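Local coordinates for protein nucleoporin NUP170 (Chaetomium thermophilum, PDB 5HAX) that probably serves as a scaffold nucleoporin of the nuclear pore complex, combining a beta-propeller-like N-terminal region with a helical C-terminal part, at residues A[596-601]-A[629-634]. Residues are numbered along the deposited sequence; the frame is centred on the assembly and turned at random.
Sequences TRLVRT and QENVER
The backbones of 596-601 and 629-634 come nearest at L598 and N631, whose CA atoms lie 7.2 Å apart, close enough for side chains to touch without any direct hydrogen bond from one segment to the other. This is helix-helix packing in the alpha-helical part of the nucleoporin, where the C-terminal region of helix 586-599 meets the middle of helix 622-640. The principle it illustrates is that a leucine can set both methyls against the CB of one polar residue. The side chain of L598 extends from its helix with CG anti to the carbonyl carbon (chi1 -69°), and its two branches reach N631 together: CD2 lies 3.8 Å from N631 CB, while CD1 sits 4.0 Å from that same CB. CD2 also touches the amide end, 3.9 Å from N631 ND2, so the asparagine offers its CB and the ND2 end of its amide to the leucine. With an alanine here, both methyl contacts to N631 CB would go, which would probably open a gap between the two helices. Beside this pair the two valines meet, V599 CG1 and V632 CG2 standing 4.3 Å apart in a looser apolar contact. V599 also touches I628 of helix 622-640, while V632 packs on M679 and I682, so that helix 663-694 joins the packing on the V632 side. On the side of helix 586-599 turned from 629-634, R597 forms salt bridges with D20 of helix 5-20 and E524 of helix 522-533. The polar link across the contact is indirect: a water donates to L598 O at 2.7 Å and weakly accepts from N631 ND2 at 3.4 Å.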
loop_
_atom_site.group_PDB
_atom_site.type_symbol
_atom_site.label_atom_id
_atom_site.label_comp_id
_atom_site.label_asym_id
_atom_site.label_seq_id
_atom_site.Cartn_x
_atom_site.Cartn_y
_atom_site.Cartn_z
ATOM N N THR A 596 1.770 -4.071 -21.702
ATOM C CA THR A 596 1.838 -2.699 -21.211
ATOM C C THR A 596 2.163 -2.667 -19.726
ATOM O O THR A 596 3.040 -1.917 -19.284
ATOM C CB THR A 596 0.515 -1.981 -21.481
ATOM O OG1 THR A 596 0.278 -1.926 -22.893
ATOM C CG2 THR A 596 0.539 -0.560 -20.913
ATOM N N ARG A 597 1.467 -3.489 -18.939
ATOM C CA ARG A 597 1.656 -3.474 -17.494
ATOM C C ARG A 597 3.043 -3.969 -17.103
ATOM O O ARG A 597 3.554 -3.604 -16.040
ATOM C CB ARG A 597 0.560 -4.308 -16.826
ATOM C CG ARG A 597 -0.815 -3.656 -16.912
ATOM C CD ARG A 597 -1.940 -4.593 -16.489
ATOM N NE ARG A 597 -3.219 -3.888 -16.392
ATOM C CZ ARG A 597 -4.387 -4.474 -16.140
ATOM N NH1 ARG A 597 -4.453 -5.788 -15.962
ATOM N NH2 ARG A 597 -5.493 -3.746 -16.070
ATOM N N LEU A 598 3.673 -4.787 -17.949
ATOM C CA LEU A 598 5.034 -5.234 -17.664
ATOM C C LEU A 598 6.050 -4.103 -17.801
ATOM O O LEU A 598 7.111 -4.151 -17.166
ATOM C CB LEU A 598 5.420 -6.394 -18.582
ATOM C CG LEU A 598 4.724 -7.740 -18.375
ATOM C CD1 LEU A 598 5.236 -8.734 -19.407
ATOM C CD2 LEU A 598 4.926 -8.280 -16.964
ATOM N N VAL A 599 5.755 -3.083 -18.614
ATOM C CA VAL A 599 6.704 -2.012 -18.899
ATOM C C VAL A 599 6.186 -0.642 -18.469
ATOM O O VAL A 599 6.771 0.378 -18.841
ATOM C CB VAL A 599 7.088 -1.993 -20.393
ATOM C CG1 VAL A 599 7.683 -3.328 -20.810
ATOM C CG2 VAL A 599 5.888 -1.631 -21.262
ATOM N N ARG A 600 5.106 -0.589 -17.684
ATOM C CA ARG A 600 4.510 0.702 -17.349
ATOM C C ARG A 600 5.474 1.591 -16.567
ATOM O O ARG A 600 5.436 2.818 -16.711
ATOM C CB ARG A 600 3.215 0.496 -16.560
ATOM C CG ARG A 600 3.422 0.064 -15.122
ATOM C CD ARG A 600 2.157 -0.548 -14.534
ATOM N NE ARG A 600 1.007 0.350 -14.621
ATOM C CZ ARG A 600 0.652 1.225 -13.681
ATOM N NH1 ARG A 600 -0.416 1.991 -13.861
ATOM N NH2 ARG A 600 1.355 1.338 -12.561
ATOM N N THR A 601 6.345 1.000 -15.746
ATOM C CA THR A 601 7.326 1.789 -15.006
ATOM C C THR A 601 8.442 2.327 -15.893
ATOM O O THR A 601 9.187 3.208 -15.451
ATOM C CB THR A 601 7.950 0.957 -13.882
ATOM O OG1 THR A 601 8.662 -0.155 -14.442
ATOM C CG2 THR A 601 6.884 0.446 -12.921
ATOM N N GLN A 629 12.786 -7.500 -18.317
ATOM C CA GLN A 629 13.231 -8.204 -19.516
ATOM C C GLN A 629 12.885 -9.686 -19.448
ATOM O O GLN A 629 12.422 -10.268 -20.437
ATOM C CB GLN A 629 14.736 -8.020 -19.700
ATOM C CG GLN A 629 15.300 -8.779 -20.887
ATOM C CD GLN A 629 16.753 -8.450 -21.150
ATOM O OE1 GLN A 629 17.146 -8.190 -22.287
ATOM N NE2 GLN A 629 17.563 -8.466 -20.099
ATOM N N GLU A 630 13.113 -10.315 -18.295
ATOM C CA GLU A 630 12.762 -11.722 -18.140
ATOM C C GLU A 630 11.275 -11.943 -18.376
ATOM O O GLU A 630 10.881 -12.897 -19.059
ATOM C CB GLU A 630 13.158 -12.211 -16.747
ATOM C CG GLU A 630 14.659 -12.306 -16.525
ATOM C CD GLU A 630 15.010 -12.719 -15.108
ATOM O OE1 GLU A 630 14.081 -12.930 -14.299
ATOM O OE2 GLU A 630 16.217 -12.831 -14.802
ATOM N N ASN A 631 10.431 -11.067 -17.824
ATOM C CA ASN A 631 8.991 -11.196 -18.023
ATOM C C ASN A 631 8.623 -11.057 -19.494
ATOM O O ASN A 631 7.814 -11.835 -20.013
ATOM C CB ASN A 631 8.247 -10.155 -17.186
ATOM C CG ASN A 631 8.272 -10.469 -15.701
ATOM O OD1 ASN A 631 8.481 -11.612 -15.297
ATOM N ND2 ASN A 631 8.046 -9.450 -14.879
ATOM N N VAL A 632 9.200 -10.068 -20.182
ATOM C CA VAL A 632 8.926 -9.896 -21.606
ATOM C C VAL A 632 9.370 -11.128 -22.383
ATOM O O VAL A 632 8.670 -11.597 -23.288
ATOM C CB VAL A 632 9.616 -8.621 -22.132
ATOM C CG1 VAL A 632 9.516 -8.534 -23.654
ATOM C CG2 VAL A 632 9.008 -7.380 -21.489
ATOM N N GLU A 633 10.539 -11.676 -22.039
ATOM C CA GLU A 633 11.065 -12.825 -22.770
ATOM C C GLU A 633 10.224 -14.073 -22.534
ATOM O O GLU A 633 9.979 -14.846 -23.468
ATOM C CB GLU A 633 12.520 -13.072 -22.373
ATOM C CG GLU A 633 13.496 -12.068 -22.969
ATOM C CD GLU A 633 13.610 -12.184 -24.482
ATOM O OE1 GLU A 633 14.190 -11.273 -25.109
ATOM O OE2 GLU A 633 13.118 -13.185 -25.046
ATOM N N ARG A 634 9.781 -14.298 -21.294
ATOM C CA ARG A 634 8.913 -15.441 -21.026
ATOM C C ARG A 634 7.601 -15.322 -21.789
ATOM O O ARG A 634 7.046 -16.327 -22.249
ATOM C CB ARG A 634 8.653 -15.578 -19.525
ATOM C CG ARG A 634 9.699 -16.406 -18.792
ATOM C CD ARG A 634 9.106 -17.152 -17.602
ATOM N NE ARG A 634 8.107 -18.142 -18.005
ATOM C CZ ARG A 634 7.658 -19.120 -17.222
ATOM N NH1 ARG A 634 6.746 -19.970 -17.676
ATOM N NH2 ARG A 634 8.121 -19.255 -15.985
HETATM O O HOH W 1 7.496 -6.186 -15.407
#